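Local coordinates for protein probable TonB-dependent siderophore receptor PiuA (Acinetobacter baumannii, PDB 5FP1) that probably carries out the first step of iron uptake by binding ferric siderophores at the outer membrane, and may bind ferric enterobactin with micromolar affinity, at residues S45-Q50 with D62-V67; T58-A63 with N81-F86; S28-F33 with S136-S141; I52-V57 with W629-V634; E93-M96 with I101-S104. One frame throughout, in Å; residues are numbered along the deposited sequence. Where two conformers were deposited one is given.

Contact 1: S45-Q50 with D62-V67; sequences SVISKQ and DALRTV
In the plug domain of this TonB-dependent receptor, Ile47, the last residue of strand 43-47, packs against the short helix 60-63 and the helically wound residues that follow it. The CA atoms of Ile47 and Ala63 lie 7.6 Å apart, and no hydrogen bond crosses between the segments. All the close contacts of 45-50 are made by Ile47, extended at chi2 (175°), so that CD1 reaches in among Ala63, Leu64 and Val67. Ile47 CD1 lies 3.6 Å from Ala63 O. Val67 CG2 is 3.9 Å from Ile47 CD1; Leu64 starts out pointing away, yet its CD2 comes to 4.2 Å from Ile47 CD1. Ala63 O is already gripped twice, by Thr66 N and by Thr66 OG1. The hydroxyl bond, 2.8 Å from Thr66 OG1 to Ala63 O, runs almost straight on to the carbonyl (C=O...donor angle 176°), so the threonine hydroxyl and the Ala63 carbonyl beside Ile47 are paired with each other. Thr66 O reaches Thr627 OG1 of the barrel. A short helix packed by apolar side chains onto a mixed sheet is characteristic of the plug that fills TonB-dependent receptor barrels.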
# COMPACT_ATOMS: atom_id res chain seq x y z
N SER A 45 10.46 -8.72 0.43
CA SER A 45 11.37 -7.57 0.52
C SER A 45 11.06 -6.81 1.81
O SER A 45 9.89 -6.56 2.13
CB SER A 45 11.17 -6.60 -0.63
OG SER A 45 11.62 -7.15 -1.86
N VAL A 46 12.09 -6.38 2.50
CA VAL A 46 11.89 -5.56 3.71
C VAL A 46 12.46 -4.17 3.50
O VAL A 46 13.63 -4.00 3.14
CB VAL A 46 12.51 -6.22 4.94
CG1 VAL A 46 12.29 -5.36 6.18
CG2 VAL A 46 11.91 -7.60 5.15
N ILE A 47 11.60 -3.18 3.63
CA ILE A 47 12.04 -1.80 3.65
C ILE A 47 12.56 -1.53 5.06
O ILE A 47 11.80 -1.37 6.01
CB ILE A 47 10.91 -0.82 3.30
CG1 ILE A 47 10.27 -1.20 1.98
CG2 ILE A 47 11.47 0.58 3.19
CD1 ILE A 47 9.05 -0.36 1.63
N SER A 48 13.89 -1.54 5.20
CA SER A 48 14.49 -1.58 6.53
C SER A 48 14.43 -0.24 7.27
O SER A 48 14.29 0.82 6.66
CB SER A 48 15.94 -2.02 6.42
OG SER A 48 16.69 -1.04 5.74
N LYS A 49 14.58 -0.30 8.57
CA LYS A 49 14.73 0.87 9.44
C LYS A 49 15.78 1.82 8.90
O LYS A 49 15.54 3.03 8.79
CB LYS A 49 15.09 0.41 10.84
CG LYS A 49 15.23 1.52 11.88
CD LYS A 49 15.54 0.90 13.23
CE LYS A 49 15.38 1.86 14.39
NZ LYS A 49 16.51 2.80 14.44
N GLN A 50 16.92 1.29 8.50
CA GLN A 50 18.00 2.18 8.07
C GLN A 50 17.67 2.84 6.75
O GLN A 50 18.01 4.01 6.54
CB GLN A 50 19.36 1.45 7.97
CG GLN A 50 20.54 2.40 7.73
CD GLN A 50 20.72 3.39 8.86
OE1 GLN A 50 20.77 3.01 10.02
NE2 GLN A 50 20.76 4.67 8.52
N ASP A 62 5.45 6.92 -0.36
CA ASP A 62 6.81 7.31 -0.70
C ASP A 62 7.79 6.15 -0.47
O ASP A 62 8.65 5.89 -1.31
CB ASP A 62 7.24 8.55 0.10
CG ASP A 62 6.55 9.81 -0.38
OD1 ASP A 62 6.04 9.84 -1.50
OD2 ASP A 62 6.47 10.77 0.38
N ALA A 63 7.64 5.45 0.65
CA ALA A 63 8.51 4.35 0.98
C ALA A 63 8.53 3.28 -0.09
O ALA A 63 9.57 2.65 -0.33
CB ALA A 63 8.13 3.75 2.32
N LEU A 64 7.37 3.02 -0.68
CA LEU A 64 7.22 1.97 -1.66
C LEU A 64 7.97 2.24 -2.96
O LEU A 64 8.19 1.32 -3.75
CB LEU A 64 5.72 1.74 -1.95
CG LEU A 64 4.99 1.06 -0.80
CD1 LEU A 64 3.49 1.04 -1.09
CD2 LEU A 64 5.52 -0.35 -0.56
N ARG A 65 8.36 3.49 -3.19
CA ARG A 65 9.17 3.80 -4.37
C ARG A 65 10.48 3.01 -4.37
O ARG A 65 11.07 2.81 -5.43
CB ARG A 65 9.48 5.30 -4.48
CG ARG A 65 10.70 5.76 -3.69
CD ARG A 65 11.01 7.23 -3.94
NE ARG A 65 12.18 7.65 -3.20
CZ ARG A 65 12.14 8.49 -2.16
NH1 ARG A 65 10.99 9.02 -1.78
NH2 ARG A 65 13.25 8.81 -1.54
N THR A 66 10.94 2.58 -3.20
CA THR A 66 12.20 1.81 -3.09
C THR A 66 12.07 0.37 -3.51
O THR A 66 13.09 -0.34 -3.58
CB THR A 66 12.77 1.78 -1.66
OG1 THR A 66 11.87 1.10 -0.75
CG2 THR A 66 13.03 3.17 -1.19
N VAL A 67 10.84 -0.09 -3.76
CA VAL A 67 10.60 -1.48 -4.17
C VAL A 67 10.15 -1.49 -5.61
O VAL A 67 9.03 -1.09 -5.92
CB VAL A 67 9.49 -2.15 -3.34
CG1 VAL A 67 9.40 -3.63 -3.71
CG2 VAL A 67 9.75 -1.98 -1.85

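Contact 2: T58-A63 with N81-F86; sequences TTLADA and NGDRPF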
# COMPACT_ATOMS: atom_id res chain seq x y z
N THR A 58 8.28 9.72 4.60
CA THR A 58 7.32 10.03 5.64
C THR A 58 5.98 9.32 5.47
O THR A 58 5.19 9.26 6.40
CB THR A 58 7.07 11.53 5.73
OG1 THR A 58 6.38 11.96 4.57
CG2 THR A 58 8.41 12.31 5.90
N THR A 59 5.73 8.77 4.29
CA THR A 59 4.50 8.03 4.03
C THR A 59 4.84 6.67 3.43
O THR A 59 5.88 6.49 2.78
CB THR A 59 3.61 8.79 3.03
OG1 THR A 59 4.25 8.84 1.76
CG2 THR A 59 3.30 10.22 3.50
N LEU A 60 3.96 5.70 3.63
CA LEU A 60 4.10 4.42 2.97
C LEU A 60 4.23 4.56 1.46
O LEU A 60 5.05 3.89 0.84
CB LEU A 60 2.90 3.52 3.30
CG LEU A 60 2.88 2.17 2.56
CD1 LEU A 60 4.07 1.32 3.01
CD2 LEU A 60 1.59 1.40 2.77
N ALA A 61 3.41 5.43 0.87
CA ALA A 61 3.40 5.59 -0.57
C ALA A 61 4.82 5.96 -1.05
O ALA A 61 5.35 5.37 -2.00
CB ALA A 61 2.41 6.65 -0.98
N ASP A 62 5.45 6.92 -0.36
CA ASP A 62 6.81 7.31 -0.70
C ASP A 62 7.79 6.15 -0.47
O ASP A 62 8.65 5.89 -1.31
CB ASP A 62 7.24 8.55 0.10
CG ASP A 62 6.55 9.81 -0.38
OD1 ASP A 62 6.04 9.84 -1.50
OD2 ASP A 62 6.47 10.77 0.38
N ALA A 63 7.64 5.45 0.65
CA ALA A 63 8.51 4.35 0.98
C ALA A 63 8.53 3.28 -0.09
O ALA A 63 9.57 2.65 -0.33
CB ALA A 63 8.13 3.75 2.32
N ASN A 81 -9.13 7.54 -2.75
CA ASN A 81 -7.85 8.02 -3.28
C ASN A 81 -6.70 7.82 -2.29
O ASN A 81 -5.81 8.66 -2.21
CB ASN A 81 -7.97 9.51 -3.60
CG ASN A 81 -8.21 10.35 -2.34
OD1 ASN A 81 -8.50 9.82 -1.26
ND2 ASN A 81 -8.05 11.68 -2.47
N GLY A 82 -6.72 6.73 -1.52
CA GLY A 82 -5.67 6.48 -0.52
C GLY A 82 -4.55 5.61 -1.06
O GLY A 82 -4.31 5.56 -2.28
N ASP A 83 -3.82 4.93 -0.18
CA ASP A 83 -2.80 3.99 -0.64
C ASP A 83 -3.46 2.89 -1.47
O ASP A 83 -4.41 2.23 -1.00
CB ASP A 83 -2.06 3.33 0.53
CG ASP A 83 -1.36 4.32 1.44
OD1 ASP A 83 -0.90 5.40 0.99
OD2 ASP A 83 -1.28 4.00 2.65
N ARG A 84 -2.96 2.67 -2.69
CA ARG A 84 -3.47 1.58 -3.56
C ARG A 84 -2.31 0.83 -4.23
O ARG A 84 -2.06 1.00 -5.43
CB ARG A 84 -4.39 2.13 -4.66
CG ARG A 84 -5.60 2.92 -4.20
CD ARG A 84 -6.56 3.20 -5.38
NE ARG A 84 -7.11 1.92 -5.83
CZ ARG A 84 -7.12 1.47 -7.08
NH1 ARG A 84 -6.76 2.23 -8.10
NH2 ARG A 84 -7.57 0.25 -7.32
N PRO A 85 -1.58 0.03 -3.48
CA PRO A 85 -0.38 -0.58 -4.08
C PRO A 85 -0.72 -1.80 -4.91
O PRO A 85 -1.46 -2.68 -4.46
CB PRO A 85 0.45 -0.99 -2.88
CG PRO A 85 -0.23 -0.41 -1.67
CD PRO A 85 -1.67 -0.25 -2.04
N PHE A 86 -0.13 -1.87 -6.10
CA PHE A 86 -0.19 -3.06 -6.93
C PHE A 86 1.12 -3.85 -6.80
O PHE A 86 2.21 -3.26 -6.87
CB PHE A 86 -0.44 -2.64 -8.39
CG PHE A 86 -1.84 -2.27 -8.66
CD1 PHE A 86 -2.38 -1.07 -8.18
CD2 PHE A 86 -2.67 -3.13 -9.36
CE1 PHE A 86 -3.70 -0.74 -8.42
CE2 PHE A 86 -3.99 -2.79 -9.62
CZ PHE A 86 -4.51 -1.60 -9.15
O HOH W 1 1.02 6.66 2.32
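Asp83 is the residue through which 81-86 meets helix 60-63, touching Leu60 and Ala61. Followed in sequence, the segment starts beside the barrel wall, where Asn81 OD1 bonds to Gln265 NE2, and Gly82 leads into Asp83, whose CA comes within 6.4 Å of Ala61 CA. The carboxylate of Asp83, with CG beside its own backbone N (chi1 -59°), spreads its two oxygens over different neighbours. OD2 lies 3.9 Å from Leu60 CD2, the two side chains crossing at a slant, and also forms a salt bridge with Arg109 NH1. OD1 sits 4.0 Å from Ala61 CB, and its stronger link is through a water that donates to Asp83 OD1 at 2.7 Å. The same water accepts from Ala61 N at 3.1 Å, so it relays the carboxylate to an amide in the first turn of the helix. Thr59 caps that turn: its OG1 takes the N-H of Asp62 at 3.1 Å, with an angle of 163° at the hydrogen. Further along, Arg84 turns to Glu93 in a salt bridge, and Pro85 enters strand 85-87, packing on Met96. With no direct hydrogen bond between the segments, the polar link is made by a single bridging water. A carboxylate held by a water at the amino end of a helix, and balanced by an arginine, would probably remain charged although buried within the plug.

Contact 3: S28-F33 with S136-S141; sequences SANSKF and SINMIS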
# COMPACT_ATOMS: atom_id res chain seq x y z
N SER A 28 11.92 -12.02 9.28
CA SER A 28 10.69 -11.27 9.32
C SER A 28 10.20 -11.08 10.75
O SER A 28 10.39 -11.96 11.58
CB SER A 28 9.63 -12.03 8.55
OG SER A 28 8.36 -11.47 8.78
N ALA A 29 9.55 -9.95 11.03
CA ALA A 29 8.93 -9.74 12.33
C ALA A 29 7.56 -10.42 12.39
O ALA A 29 6.91 -10.45 13.41
CB ALA A 29 8.81 -8.24 12.63
N ASN A 30 7.13 -10.99 11.27
CA ASN A 30 5.85 -11.66 11.20
C ASN A 30 6.01 -13.14 11.62
O ASN A 30 6.72 -13.91 10.97
CB ASN A 30 5.33 -11.51 9.76
CG ASN A 30 3.97 -12.15 9.51
OD1 ASN A 30 3.45 -12.90 10.33
ND2 ASN A 30 3.39 -11.86 8.35
N SER A 31 5.33 -13.55 12.69
CA SER A 31 5.49 -14.91 13.21
C SER A 31 4.87 -15.99 12.30
O SER A 31 5.05 -17.20 12.54
CB SER A 31 4.96 -15.00 14.64
OG SER A 31 3.54 -15.04 14.66
N LYS A 32 4.17 -15.58 11.25
CA LYS A 32 3.72 -16.54 10.24
C LYS A 32 4.83 -17.00 9.27
O LYS A 32 4.65 -17.99 8.56
CB LYS A 32 2.53 -15.98 9.46
CG LYS A 32 1.30 -15.94 10.33
CD LYS A 32 0.04 -15.65 9.56
CE LYS A 32 -1.14 -15.57 10.49
NZ LYS A 32 -2.26 -15.02 9.71
N PHE A 33 5.94 -16.27 9.23
CA PHE A 33 7.14 -16.69 8.53
C PHE A 33 7.99 -17.40 9.58
O PHE A 33 8.70 -16.79 10.34
CB PHE A 33 7.92 -15.51 7.96
CG PHE A 33 7.36 -14.97 6.67
CD1 PHE A 33 7.31 -15.76 5.52
CD2 PHE A 33 6.92 -13.66 6.58
CE1 PHE A 33 6.80 -15.26 4.33
CE2 PHE A 33 6.42 -13.14 5.39
CZ PHE A 33 6.35 -13.95 4.26
N SER A 136 1.24 -8.86 -0.54
CA SER A 136 0.62 -8.05 0.51
C SER A 136 1.71 -7.28 1.26
O SER A 136 2.89 -7.65 1.23
CB SER A 136 -0.14 -8.91 1.52
OG SER A 136 0.72 -9.85 2.12
N ILE A 137 1.28 -6.23 1.95
CA ILE A 137 2.16 -5.34 2.66
C ILE A 137 1.82 -5.39 4.14
O ILE A 137 0.65 -5.33 4.51
CB ILE A 137 1.97 -3.91 2.13
CG1 ILE A 137 2.49 -3.87 0.69
CG2 ILE A 137 2.69 -2.92 3.03
CD1 ILE A 137 2.05 -2.66 -0.08
N ASN A 138 2.86 -5.47 4.96
CA ASN A 138 2.69 -5.58 6.40
C ASN A 138 3.60 -4.57 7.06
O ASN A 138 4.83 -4.63 6.91
CB ASN A 138 3.03 -7.01 6.86
CG ASN A 138 2.76 -7.24 8.34
OD1 ASN A 138 2.05 -6.45 9.01
ND2 ASN A 138 3.36 -8.30 8.88
N MET A 139 3.01 -3.57 7.70
CA MET A 139 3.79 -2.53 8.36
C MET A 139 4.03 -2.96 9.83
O MET A 139 3.09 -3.29 10.55
CB MET A 139 3.09 -1.17 8.24
CG MET A 139 3.06 -0.66 6.77
SD MET A 139 2.01 0.78 6.73
CE MET A 139 3.21 1.98 7.23
N ILE A 140 5.29 -2.97 10.24
CA ILE A 140 5.70 -3.46 11.56
C ILE A 140 5.88 -2.23 12.45
O ILE A 140 6.62 -1.34 12.10
CB ILE A 140 7.06 -4.19 11.49
CG1 ILE A 140 7.03 -5.29 10.43
CG2 ILE A 140 7.47 -4.74 12.85
CD1 ILE A 140 5.95 -6.31 10.61
N SER A 141 5.19 -2.19 13.58
CA SER A 141 5.13 -1.00 14.42
C SER A 141 6.26 -1.00 15.42
O SER A 141 6.70 -2.06 15.89
CB SER A 141 3.82 -0.95 15.20
OG SER A 141 2.71 -1.01 14.34
O HOH W 2 5.05 -9.78 6.91
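The irregular chain 28-33 passes beside strand 135-141 without pairing with it, Ala29 CA and Ile140 CA being the nearest such atoms at 7.1 Å. The strand belongs to the mixed sheet of the plug domain, between strands 114-121 and 96-98, so the N-terminal segment lies against one of its faces. Three small motifs shape that segment. An ST turn joins Asn30 N to Ser28 OG at 2.8 Å. A type I turn spans Asn30 to Phe33, and an Asx turn sits on it, Asn30 OD1 accepting from Lys32 N at 2.9 Å with the donor raised 44° out of the carbonyl plane.

The apolar half of the contact is a single methyl: Ala29 CB lies against the beta-branched side chain of Ile140, 3.8 Å from Ile140 CG2, with Ile140 CD1 close to the same methyl. In the polar half, Asn30 and Asn138 both extend with CG anti to the backbone N (chi1 -179° for Asn30); the side chains cross obliquely and the amide planes stand nearly perpendicular, 80° apart. The nitrogens Asn30 ND2 and Asn138 ND2 are 3.6 Å apart, both donors, and do not bond to each other. Asn138 OD1 is meanwhile engaged by Gly100 N in the neighbouring hairpin turn, which fixes which end of its amide faces the loop. Beyond the contact, Lys32 bonds to Met127 O and makes a cation-pi interaction with Tyr422 of the barrel. A single water resolves the meeting of the two amides: it accepts from Asn30 ND2 at 3.0 Å and from Asn138 ND2 at 3.0 Å, lying in the plane of the Phe33 ring at its edge.

Contact 4: I52-V57 with W629-V634; sequences IEDTKV and WTTYKV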
# COMPACT_ATOMS: atom_id res chain seq x y z
N ILE A 52 14.69 3.58 5.75
CA ILE A 52 13.67 4.56 6.11
C ILE A 52 14.35 5.82 6.68
O ILE A 52 14.05 6.95 6.28
CB ILE A 52 12.65 3.96 7.10
CG1 ILE A 52 11.78 2.90 6.38
CG2 ILE A 52 11.78 5.06 7.70
CD1 ILE A 52 10.99 2.03 7.31
N GLU A 53 15.34 5.64 7.54
CA GLU A 53 16.11 6.78 8.07
C GLU A 53 16.93 7.52 7.03
O GLU A 53 16.95 8.75 7.02
CB GLU A 53 16.97 6.32 9.26
CG GLU A 53 16.08 6.15 10.49
CD GLU A 53 16.76 5.54 11.70
OE1 GLU A 53 18.02 5.53 11.75
OE2 GLU A 53 16.02 5.06 12.59
N ASP A 54 17.60 6.80 6.16
CA ASP A 54 18.42 7.40 5.14
C ASP A 54 17.59 8.25 4.16
O ASP A 54 18.06 9.31 3.69
CB ASP A 54 19.11 6.31 4.33
CG ASP A 54 20.38 5.78 4.99
OD1 ASP A 54 20.70 6.18 6.13
OD2 ASP A 54 21.01 4.92 4.33
N THR A 55 16.40 7.76 3.79
CA THR A 55 15.60 8.45 2.78
C THR A 55 14.68 9.50 3.36
O THR A 55 14.20 10.35 2.64
CB THR A 55 14.72 7.46 1.98
OG1 THR A 55 13.92 6.68 2.87
CG2 THR A 55 15.60 6.55 1.14
N LYS A 56 14.44 9.41 4.66
CA LYS A 56 13.46 10.20 5.41
C LYS A 56 12.08 10.14 4.74
O LYS A 56 11.39 11.17 4.65
CB LYS A 56 13.89 11.66 5.61
CG LYS A 56 13.30 12.31 6.87
CD LYS A 56 13.66 13.79 6.99
CE LYS A 56 12.84 14.49 8.09
NZ LYS A 56 13.11 13.92 9.44
N VAL A 57 11.69 8.96 4.26
CA VAL A 57 10.33 8.79 3.74
C VAL A 57 9.33 8.95 4.86
O VAL A 57 9.50 8.40 5.96
CB VAL A 57 10.11 7.48 2.98
CG1 VAL A 57 10.83 7.52 1.65
CG2 VAL A 57 10.54 6.28 3.81
N TRP A 629 19.69 2.25 -3.79
CA TRP A 629 20.10 3.18 -2.76
C TRP A 629 21.46 2.71 -2.26
O TRP A 629 21.61 1.55 -1.89
CB TRP A 629 19.13 3.19 -1.60
CG TRP A 629 19.54 4.13 -0.55
CD1 TRP A 629 20.08 3.83 0.66
CD2 TRP A 629 19.49 5.56 -0.62
NE1 TRP A 629 20.37 4.97 1.36
CE2 TRP A 629 20.02 6.05 0.59
CE3 TRP A 629 19.06 6.47 -1.59
CZ2 TRP A 629 20.13 7.42 0.86
CZ3 TRP A 629 19.16 7.83 -1.32
CH2 TRP A 629 19.70 8.29 -0.11
N THR A 630 22.44 3.61 -2.25
CA THR A 630 23.75 3.26 -1.75
C THR A 630 24.37 4.41 -0.97
O THR A 630 24.17 5.59 -1.31
CB THR A 630 24.65 2.76 -2.90
OG1 THR A 630 25.86 2.22 -2.34
CG2 THR A 630 24.95 3.85 -3.90
N THR A 631 25.07 4.07 0.12
CA THR A 631 25.73 5.08 0.94
C THR A 631 27.18 4.70 1.22
O THR A 631 27.55 3.52 1.22
CB THR A 631 25.01 5.37 2.27
OG1 THR A 631 25.27 4.34 3.21
CG2 THR A 631 23.47 5.50 2.05
N TYR A 632 27.97 5.74 1.46
CA TYR A 632 29.41 5.60 1.68
C TYR A 632 29.88 6.51 2.82
O TYR A 632 29.48 7.67 2.93
CB TYR A 632 30.18 5.88 0.39
CG TYR A 632 31.59 5.32 0.46
CD1 TYR A 632 32.61 6.04 1.05
CD2 TYR A 632 31.87 4.05 -0.01
CE1 TYR A 632 33.89 5.52 1.15
CE2 TYR A 632 33.14 3.52 0.08
CZ TYR A 632 34.15 4.26 0.67
OH TYR A 632 35.41 3.74 0.77
N LYS A 633 30.71 5.95 3.70
CA LYS A 633 31.25 6.70 4.82
C LYS A 633 32.48 7.44 4.33
O LYS A 633 33.59 6.91 4.44
CB LYS A 633 31.62 5.76 5.96
CG LYS A 633 30.58 5.64 7.05
CD LYS A 633 30.56 6.91 7.89
CE LYS A 633 30.09 6.62 9.31
NZ LYS A 633 29.79 7.88 10.04
N VAL A 634 32.30 8.62 3.75
CA VAL A 634 33.41 9.35 3.17
C VAL A 634 34.36 9.86 4.26
O VAL A 634 35.56 9.90 4.06
CB VAL A 634 32.99 10.53 2.27
CG1 VAL A 634 32.02 10.07 1.18
CG2 VAL A 634 32.40 11.66 3.08
O HOH W 3 23.18 4.01 5.23
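Asp54 and Thr55, at the end of helix 49-55, close tightly round the indole of Trp629 on barrel strand 624-635. Trp629 NE1 donates to Asp54 OD2 at 3.0 Å with 162° at the hydrogen, meeting the carboxylate oxygen on its anti side and keeping it close to the ring plane. Asp54 CB adds to the grip, 3.5 Å from Trp629 NE1. The indole is also packed from above: Thr55 CG2 stands 4.3 Å from the centroid of the Trp629 six-membered ring and only 6° off its normal, a CH-pi contact over the face. Edge and face are thus held by successive residues of one helical turn. Trp629 CB points toward the plug, and with CG anti to the backbone N (chi1 -180°) the NE1 edge of the indole comes to Asp54. This is a plug-to-barrel joint of a TonB-dependent receptor, with the wall strand sending alternate side chains, Trp629 and Thr631, into the lumen where the plug sits. Around Thr631 the contact is looser and partly hydrated. The nearest carbon, Thr631 CG2, is 3.4 Å from Asp54 OD2, but the polar link is indirect: a water donates to Thr631 OG1 at 2.9 Å and also to Asp54 OD2. Asp54 OD1 faces elsewhere, accepting from Gln50 NE2 and forming a salt bridge with Arg671 NH2 of barrel strand 659-673, while Thr631 OG1 is hydrogen-bonded to Asn583 OD1.

Contact 5: E93-M96 with I101-S104; sequences ESSM and IRNS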
# COMPACT_ATOMS: atom_id res chain seq x y z
N GLU A 93 -4.63 -3.31 -2.18
CA GLU A 93 -5.35 -2.32 -1.40
C GLU A 93 -6.17 -2.94 -0.26
O GLU A 93 -6.18 -2.41 0.88
CB GLU A 93 -6.25 -1.48 -2.32
CG GLU A 93 -6.87 -0.28 -1.61
CD GLU A 93 -7.82 0.53 -2.48
OE1 GLU A 93 -7.92 0.25 -3.72
OE2 GLU A 93 -8.48 1.45 -1.90
N SER A 94 -6.85 -4.05 -0.53
CA SER A 94 -7.67 -4.72 0.49
C SER A 94 -6.88 -5.71 1.37
O SER A 94 -7.47 -6.37 2.22
CB SER A 94 -8.88 -5.42 -0.13
OG SER A 94 -9.69 -4.53 -0.85
N SER A 95 -5.57 -5.79 1.14
CA SER A 95 -4.64 -6.75 1.80
C SER A 95 -3.45 -6.00 2.40
O SER A 95 -2.28 -6.36 2.21
CB SER A 95 -4.17 -7.83 0.81
OG SER A 95 -5.32 -8.51 0.31
N MET A 96 -3.75 -4.94 3.14
CA MET A 96 -2.73 -4.19 3.86
C MET A 96 -2.88 -4.44 5.36
O MET A 96 -3.98 -4.34 5.92
CB MET A 96 -2.86 -2.70 3.55
CG MET A 96 -2.92 -2.41 2.06
SD MET A 96 -2.92 -0.65 1.68
CE MET A 96 -1.35 -0.18 2.40
N ILE A 101 -2.18 -7.91 11.19
CA ILE A 101 -3.64 -7.82 11.24
C ILE A 101 -4.11 -6.89 10.14
O ILE A 101 -3.56 -5.80 9.98
CB ILE A 101 -4.09 -7.32 12.62
CG1 ILE A 101 -3.73 -8.41 13.65
CG2 ILE A 101 -5.58 -6.99 12.63
CD1 ILE A 101 -4.31 -8.21 15.03
N ARG A 102 -5.09 -7.34 9.36
CA ARG A 102 -5.59 -6.55 8.23
C ARG A 102 -6.20 -5.23 8.72
O ARG A 102 -6.97 -5.21 9.67
CB ARG A 102 -6.66 -7.33 7.46
CG ARG A 102 -6.88 -6.76 6.06
CD ARG A 102 -8.16 -7.26 5.41
NE ARG A 102 -8.18 -8.72 5.40
CZ ARG A 102 -7.89 -9.51 4.36
NH1 ARG A 102 -7.56 -9.00 3.17
NH2 ARG A 102 -7.98 -10.84 4.50
N ASN A 103 -5.83 -4.14 8.07
CA ASN A 103 -6.37 -2.84 8.39
C ASN A 103 -6.47 -2.08 7.08
O ASN A 103 -5.69 -1.14 6.83
CB ASN A 103 -5.44 -2.12 9.37
CG ASN A 103 -6.07 -0.88 9.98
OD1 ASN A 103 -7.17 -0.93 10.50
ND2 ASN A 103 -5.36 0.23 9.90
N SER A 104 -7.37 -2.54 6.23
CA SER A 104 -7.42 -2.09 4.83
C SER A 104 -8.58 -1.15 4.52
O SER A 104 -9.13 -1.22 3.43
CB SER A 104 -7.48 -3.29 3.88
OG SER A 104 -6.20 -3.88 3.79
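Ser104 OG accepts the backbone N-H of Met96 at 2.7 Å, with 162° at the hydrogen, the shortest of three hydrogen bonds that join 93-96 to 101-104. The serine pushes its side chain into the bend of the first segment, where Ser104 CB comes 3.4 Å from Glu93 O. One residue back, the backbones pair directly. Asn103 N donates to Met96 O at 2.8 Å, almost perfectly straight at 177° and in the carbonyl plane. The same carbonyl lies 3.6 Å from Arg102 CA in a weaker CA-H...O contact. In a regular hydrogen-bonded antiparallel pair Met96 N would look to Asn103 O; here that oxygen bonds to Arg109 NH2 and the Ser104 hydroxyl serves Met96 N instead, at the point where the ladder ends.

The third bond comes from a long side chain. Arg102 starts with CG anti to its backbone N, then bends at chi3 (-55°), which turns the edge of the guanidinium toward the 93-96 loop. Its NH1 donates to Ser94 O at 2.8 Å, the oxygen lying at the edge of the guanidinium, close to its plane, though the donor is tilted from the plane of the Ser94 carbonyl. Arg102 CD rests 3.4 Å from Ser94 O as well. NH2 of Arg102 goes on to Ala130 O, and Ser95 OG to Ser132 N, so the loop is tied to the chain between helix 125-128 and strand 135-141. The contact is the open end of the hairpin made by strands 96-98 and 101-102, at the edge of the plug's mixed sheet, where Ile101 and Asn103 pack on barrel strand 284-304.

How the contacts relate
Contacts 1, 2, 3 and 5 lie within the plug and its N-terminal approach, while contact 4 fastens the plug to the barrel wall. Contacts 1 and 2 share Asp62 and Ala63 on helix 60-63, and Val57 of contact 4 packs on that helix, Val57 CG2 lying 3.8 Å from Ala63 CB. Pro85 CG of contact 2 meets Ile137 CD1 of contact 3 at 3.6 Å. Contacts 2 and 5 are tied by the salt bridge from Arg84 NE to Glu93 OE1, 2.8 Å long. The farthest pair, contacts 4 and 5, have centres about 29 Å apart. A bound molecule of the detergent C8E lies about 9 Å from the Asn103 side chain of contact 5, too far to touch it.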